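PDB 4MDU: annexin B22 from Schistosoma mansoni, which binds acidic phospholipid membranes in a calcium-dependent manner, aggregates liposomes and takes part in worm reproduction and host-parasite interaction. Local coordinates for residues G96-R99 and K100-C103; R164-V167 and T168-K172. One frame throughout, in Å; residues are numbered along the deposited sequence.

Contact 1: G96-R99 and K100-C103; sequences GDFR and KVLC
Leu102 lays its CD1 methyl over one face of the Phe98 ring, one helical turn along from it. Leu102 CD1 stands 3.8 Å from the centroid of the Phe98 ring and 13° off the normal, which identifies a CH-pi contact above the centre of the face. Two first torsions help to bring them together: Phe98 swings CG opposite its own N (chi1 -171°), while Leu102 takes the well with CG opposite its carbonyl carbon (chi1 -79°). Val101 reaches the same ring obliquely, its CG1 lying 4.1 Å from Phe98 CD1. Val101 CG1 also lies 3.1 Å from Phe98 O.

Lys100 bends at chi2 and chi4, and its CD comes 3.1 Å from Gly96 O; the chain touches Thr307 and Tyr310. Asp97 turns its OD2 to a hydrogen bond with Thr307, and Arg99, bent at chi3, gives NH1 to the carbonyl of Lys91.

Underneath runs an unbroken ladder of i to i+4 bonds. Lys100 N meets Gly96 O at 3.1 Å, and Leu102 N meets Phe98 O at 2.9 Å. Ile60 of helix 56-63 and Thr354 of helix 349-358 pack on Phe98, and Ile59 on Leu102. Phe98, Val101 and Leu102 are buried while Arg99 and Lys100 are partly exposed, the pattern of an amphipathic helix (96-106) packed within the all-helical annexin repeat 1.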
ATOM      1  N   GLY B  96      18.217 -11.598  21.794  1.00 46.27           N
ATOM      2  CA  GLY B  96      18.204 -10.683  20.671  1.00 43.41           C
ATOM      3  C   GLY B  96      17.551 -11.231  19.420  1.00 43.73           C
ATOM      4  O   GLY B  96      16.573 -11.980  19.488  1.00 43.66           O
ATOM      5  N   ASP B  97      18.099 -10.849  18.272  1.00 40.75           N
ATOM      6  CA  ASP B  97      17.577 -11.258  16.978  1.00 33.14           C
ATOM      7  C   ASP B  97      17.676 -12.765  16.776  1.00 31.49           C
ATOM      8  O   ASP B  97      16.829 -13.373  16.126  1.00 37.03           O
ATOM      9  CB  ASP B  97      18.321 -10.539  15.859  1.00 32.96           C
ATOM     10  CG  ASP B  97      18.071  -9.055  15.876  1.00 48.97           C
ATOM     11  OD1 ASP B  97      18.798  -8.312  15.180  1.00 49.07           O
ATOM     12  OD2 ASP B  97      17.138  -8.641  16.601  1.00 49.82           O
ATOM     13  N   PHE B  98      18.715 -13.363  17.334  1.00 23.35           N
ATOM     14  CA  PHE B  98      18.887 -14.787  17.202  1.00 28.32           C
ATOM     15  C   PHE B  98      17.709 -15.486  17.863  1.00 37.69           C
ATOM     16  O   PHE B  98      17.082 -16.356  17.263  1.00 35.57           O
ATOM     17  CB  PHE B  98      20.186 -15.222  17.853  1.00 28.04           C
ATOM     18  CG  PHE B  98      20.539 -16.648  17.585  1.00 33.16           C
ATOM     19  CD1 PHE B  98      20.165 -17.254  16.400  1.00 26.24           C
ATOM     20  CD2 PHE B  98      21.257 -17.381  18.515  1.00 38.84           C
ATOM     21  CE1 PHE B  98      20.485 -18.566  16.155  1.00 38.35           C
ATOM     22  CE2 PHE B  98      21.586 -18.698  18.274  1.00 42.19           C
ATOM     23  CZ  PHE B  98      21.201 -19.293  17.093  1.00 43.51           C
ATOM     24  N   ARG B  99      17.402 -15.100  19.098  1.00 40.00           N
ATOM     25  CA  ARG B  99      16.247 -15.668  19.798  1.00 37.08           C
ATOM     26  C   ARG B  99      14.949 -15.467  19.000  1.00 31.41           C
ATOM     27  O   ARG B  99      14.147 -16.388  18.868  1.00 27.54           O
ATOM     28  CB  ARG B  99      16.118 -15.080  21.204  1.00 36.54           C
ATOM     29  CG  ARG B  99      15.018 -15.705  22.036  1.00 44.25           C
ATOM     30  CD  ARG B  99      15.275 -15.523  23.528  1.00 49.67           C
ATOM     31  NE  ARG B  99      15.032 -14.154  23.985  1.00 48.34           N
ATOM     32  CZ  ARG B  99      15.130 -13.759  25.255  1.00 45.91           C
ATOM     33  NH1 ARG B  99      15.479 -14.622  26.200  1.00 41.21           N
ATOM     34  NH2 ARG B  99      14.886 -12.498  25.579  1.00 48.65           N
ATOM     35  N   LYS B 100      14.757 -14.267  18.463  1.00 32.52           N
ATOM     36  CA  LYS B 100      13.593 -13.979  17.635  1.00 31.59           C
ATOM     37  C   LYS B 100      13.449 -15.009  16.515  1.00 35.57           C
ATOM     38  O   LYS B 100      12.416 -15.656  16.372  1.00 37.93           O
ATOM     39  CB  LYS B 100      13.705 -12.586  17.017  1.00 38.88           C
ATOM     40  CG  LYS B 100      12.942 -11.502  17.730  1.00 49.58           C
ATOM     41  CD  LYS B 100      13.819 -10.764  18.718  1.00 62.67           C
ATOM     42  CE  LYS B 100      13.047  -9.621  19.362  1.00 68.68           C
ATOM     43  NZ  LYS B 100      12.411  -8.759  18.323  1.00 70.76           N
ATOM     44  N   VAL B 101      14.494 -15.171  15.719  1.00 28.18           N
ATOM     45  CA  VAL B 101      14.363 -16.023  14.558  1.00 33.01           C
ATOM     46  C   VAL B 101      14.202 -17.477  15.004  1.00 29.84           C
ATOM     47  O   VAL B 101      13.473 -18.259  14.380  1.00 28.04           O
ATOM     48  CB  VAL B 101      15.536 -15.828  13.560  1.00 28.97           C
ATOM     49  CG1 VAL B 101      16.835 -16.349  14.142  1.00 18.64           C
ATOM     50  CG2 VAL B 101      15.216 -16.516  12.233  1.00 26.86           C
ATOM     51  N   LEU B 102      14.862 -17.836  16.098  1.00 26.24           N
ATOM     52  CA  LEU B 102      14.727 -19.183  16.636  1.00 31.53           C
ATOM     53  C   LEU B 102      13.280 -19.469  17.058  1.00 38.17           C
ATOM     54  O   LEU B 102      12.796 -20.596  16.953  1.00 29.95           O
ATOM     55  CB  LEU B 102      15.649 -19.395  17.826  1.00 33.34           C
ATOM     56  CG  LEU B 102      17.120 -19.675  17.525  1.00 44.48           C
ATOM     57  CD1 LEU B 102      17.902 -19.887  18.818  1.00 45.32           C
ATOM     58  CD2 LEU B 102      17.264 -20.879  16.605  1.00 45.10           C
ATOM     59  N   CYS B 103      12.589 -18.449  17.542  1.00 31.65           N
ATOM     60  CA  CYS B 103      11.240 -18.671  18.010  1.00 38.66           C
ATOM     61  C   CYS B 103      10.303 -18.849  16.827  1.00 35.66           C
ATOM     62  O   CYS B 103       9.423 -19.689  16.873  1.00 36.20           O
ATOM     63  CB  CYS B 103      10.771 -17.562  18.951  1.00 42.28           C
ATOM     64  SG  CYS B 103      11.411 -17.729  20.650  1.00 81.52           S
TER

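Contact 2: R164-V167 and T168-K172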
ATOM      1  N   ARG B 164     -14.212 -15.783  20.176  1.00 59.12           N
ATOM      2  CA  ARG B 164     -13.515 -14.867  19.277  1.00 53.44           C
ATOM      3  C   ARG B 164     -12.573 -15.662  18.375  1.00 50.11           C
ATOM      4  O   ARG B 164     -11.926 -16.607  18.835  1.00 46.95           O
ATOM      5  CB  ARG B 164     -12.731 -13.841  20.092  1.00 53.98           C
ATOM      6  CG  ARG B 164     -11.904 -12.865  19.284  1.00 55.83           C
ATOM      7  CD  ARG B 164     -11.578 -11.620  20.103  1.00 51.76           C
ATOM      8  NE  ARG B 164     -10.493 -10.839  19.516  1.00 48.37           N
ATOM      9  CZ  ARG B 164      -9.321 -10.633  20.109  1.00 49.01           C
ATOM     10  NH1 ARG B 164      -9.086 -11.146  21.313  1.00 48.88           N
ATOM     11  NH2 ARG B 164      -8.380  -9.913  19.503  1.00 49.31           N
ATOM     12  N   SER B 165     -12.501 -15.286  17.098  1.00 43.61           N
ATOM     13  CA  SER B 165     -11.709 -16.038  16.127  1.00 39.57           C
ATOM     14  C   SER B 165     -10.979 -15.142  15.120  1.00 34.10           C
ATOM     15  O   SER B 165     -11.108 -13.915  15.145  1.00 33.10           O
ATOM     16  CB  SER B 165     -12.620 -16.972  15.348  1.00 40.81           C
ATOM     17  OG  SER B 165     -13.187 -16.260  14.264  1.00 48.16           O
ATOM     18  N   LEU B 166     -10.235 -15.768  14.211  1.00 32.03           N
ATOM     19  CA  LEU B 166      -9.544 -15.033  13.155  1.00 27.42           C
ATOM     20  C   LEU B 166     -10.517 -14.144  12.391  1.00 26.89           C
ATOM     21  O   LEU B 166     -10.253 -12.968  12.188  1.00 34.07           O
ATOM     22  CB  LEU B 166      -8.800 -15.984  12.202  1.00 29.44           C
ATOM     23  CG  LEU B 166      -8.075 -15.363  10.993  1.00 29.17           C
ATOM     24  CD1 LEU B 166      -6.984 -14.372  11.434  1.00 23.90           C
ATOM     25  CD2 LEU B 166      -7.469 -16.434  10.094  1.00 28.69           C
ATOM     26  N   VAL B 167     -11.644 -14.697  11.954  1.00 32.50           N
ATOM     27  CA  VAL B 167     -12.599 -13.889  11.190  1.00 32.31           C
ATOM     28  C   VAL B 167     -13.206 -12.746  12.007  1.00 30.66           C
ATOM     29  O   VAL B 167     -13.455 -11.657  11.484  1.00 32.77           O
ATOM     30  CB  VAL B 167     -13.732 -14.740  10.560  1.00 38.18           C
ATOM     31  CG1 VAL B 167     -14.696 -13.840   9.826  1.00 38.08           C
ATOM     32  CG2 VAL B 167     -13.159 -15.762   9.597  1.00 32.08           C
ATOM     33  N   THR B 168     -13.431 -12.994  13.292  1.00 37.67           N
ATOM     34  CA  THR B 168     -13.898 -11.939  14.190  1.00 45.40           C
ATOM     35  C   THR B 168     -13.011 -10.709  14.096  1.00 41.24           C
ATOM     36  O   THR B 168     -13.489  -9.575  14.122  1.00 40.22           O
ATOM     37  CB  THR B 168     -13.860 -12.367  15.669  1.00 48.30           C
ATOM     38  OG1 THR B 168     -14.209 -13.747  15.802  1.00 55.13           O
ATOM     39  CG2 THR B 168     -14.807 -11.510  16.479  1.00 48.92           C
ATOM     40  N   ASP B 169     -11.710 -10.943  14.012  1.00 39.44           N
ATOM     41  CA  ASP B 169     -10.741  -9.854  14.056  1.00 36.13           C
ATOM     42  C   ASP B 169     -10.593  -9.132  12.719  1.00 41.63           C
ATOM     43  O   ASP B 169     -10.224  -7.947  12.664  1.00 36.50           O
ATOM     44  CB  ASP B 169      -9.393 -10.382  14.539  1.00 32.95           C
ATOM     45  CG  ASP B 169      -9.373 -10.605  16.037  1.00 36.70           C
ATOM     46  OD1 ASP B 169     -10.339 -10.183  16.700  1.00 41.34           O
ATOM     47  OD2 ASP B 169      -8.394 -11.177  16.555  1.00 41.79           O
ATOM     48  N   MET B 170     -10.892  -9.842  11.641  1.00 38.83           N
ATOM     49  CA  MET B 170     -10.795  -9.255  10.315  1.00 40.35           C
ATOM     50  C   MET B 170     -11.838  -8.187  10.081  1.00 39.36           C
ATOM     51  O   MET B 170     -12.833  -8.108  10.796  1.00 41.79           O
ATOM     52  CB  MET B 170     -10.911 -10.337   9.243  1.00 33.75           C
ATOM     53  CG  MET B 170      -9.743 -11.293   9.329  1.00 38.11           C
ATOM     54  SD  MET B 170      -9.802 -12.586   8.119  1.00 42.51           S
ATOM     55  CE  MET B 170      -9.703 -11.646   6.589  1.00 38.39           C
ATOM     56  N   LYS B 171     -11.597  -7.366   9.069  1.00 37.12           N
ATOM     57  CA  LYS B 171     -12.581  -6.402   8.632  1.00 35.29           C
ATOM     58  C   LYS B 171     -13.769  -7.129   7.974  1.00 44.10           C
ATOM     59  O   LYS B 171     -13.599  -8.173   7.334  1.00 35.87           O
ATOM     60  CB  LYS B 171     -11.932  -5.404   7.675  1.00 42.45           C
ATOM     61  CG  LYS B 171     -10.878  -4.515   8.343  1.00 40.47           C
ATOM     62  CD  LYS B 171     -10.397  -3.383   7.429  1.00 45.70           C
ATOM     63  CE  LYS B 171      -9.379  -2.485   8.161  1.00 53.52           C
ATOM     64  NZ  LYS B 171      -8.662  -1.493   7.289  1.00 54.83           N
ATOM     65  N   LYS B 172     -14.968  -6.580   8.150  1.00 40.17           N
ATOM     66  CA  LYS B 172     -16.178  -7.154   7.570  1.00 41.55           C
ATOM     67  C   LYS B 172     -16.281  -6.877   6.073  1.00 37.21           C
ATOM     68  O   LYS B 172     -15.773  -5.878   5.578  1.00 36.12           O
TER
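Arg164, just before the N-cap, reaches along the short helix 166-169 to Asp169, its last residue. The arginine chain runs extended from CG to NE, with CG opposite the backbone N (chi1 177°), which carries its guanidinium over to the aspartate. Arg164 NE donates to Asp169 OD1 at 2.9 Å, only 14° out of the guanidinium plane and onto the syn lone pair. Arg164 NH2 adds a weak, longer bond to Asp169 OD1 at 3.4 Å. The guanidinium and carboxylate planes stand 52° apart, so the pair is not a coplanar two-pronged bridge.

Ser165 is the N-cap. Its backbone N donates to Thr168 OG1 at 2.6 Å, a backbone-to-side-chain bond that forms one half of a capping box. Thr168 holds OG1 opposite its carbonyl carbon, beside its own N, and thereby turned back toward the cap. Ser165 O in turn accepts Asp169 N at 3.2 Å, opening the helical ladder.

Leu166 O accepts Met170 N at 3.2 Å, and its side chain grazes the methionine, Leu166 CG lying 4.4 Å from Met170 SD. Both side chains also touch Met121 of helix 109-122. Val167 O receives a weak bond from Met170 N, where the chain leaves helical geometry; its side chain packs on Val186.

Chemically, the ion pair and the cap tie both ends of a helix of barely one turn. Tyr150 OH bonds to Asp169 OD2, so the carboxylate is shared between two partners, and the positive guanidinium and the tyrosine hydroxyl would together probably stabilise its ionised form.

How the contacts relate
Contact 1 in repeat 1 and contact 2 in repeat 2 follow one another along the chain without touching: their centres are 29 Å apart and their nearest atoms about 18 Å. Each neighbours different calcium sites, here in the calcium-free form. In contact 1 the side chain of Phe98 is about 4 Å from that of Glu56, which binds calcium at site 2; in contact 2 that of Leu166 is about 4 Å from that of Met121, which binds it at site 3. Segment 168-172 itself holds Lys171, which serves site 5. Lys171 also forms a salt bridge with Glu179 of the second subunit, whereas no other chain of the assembly touches 96-103.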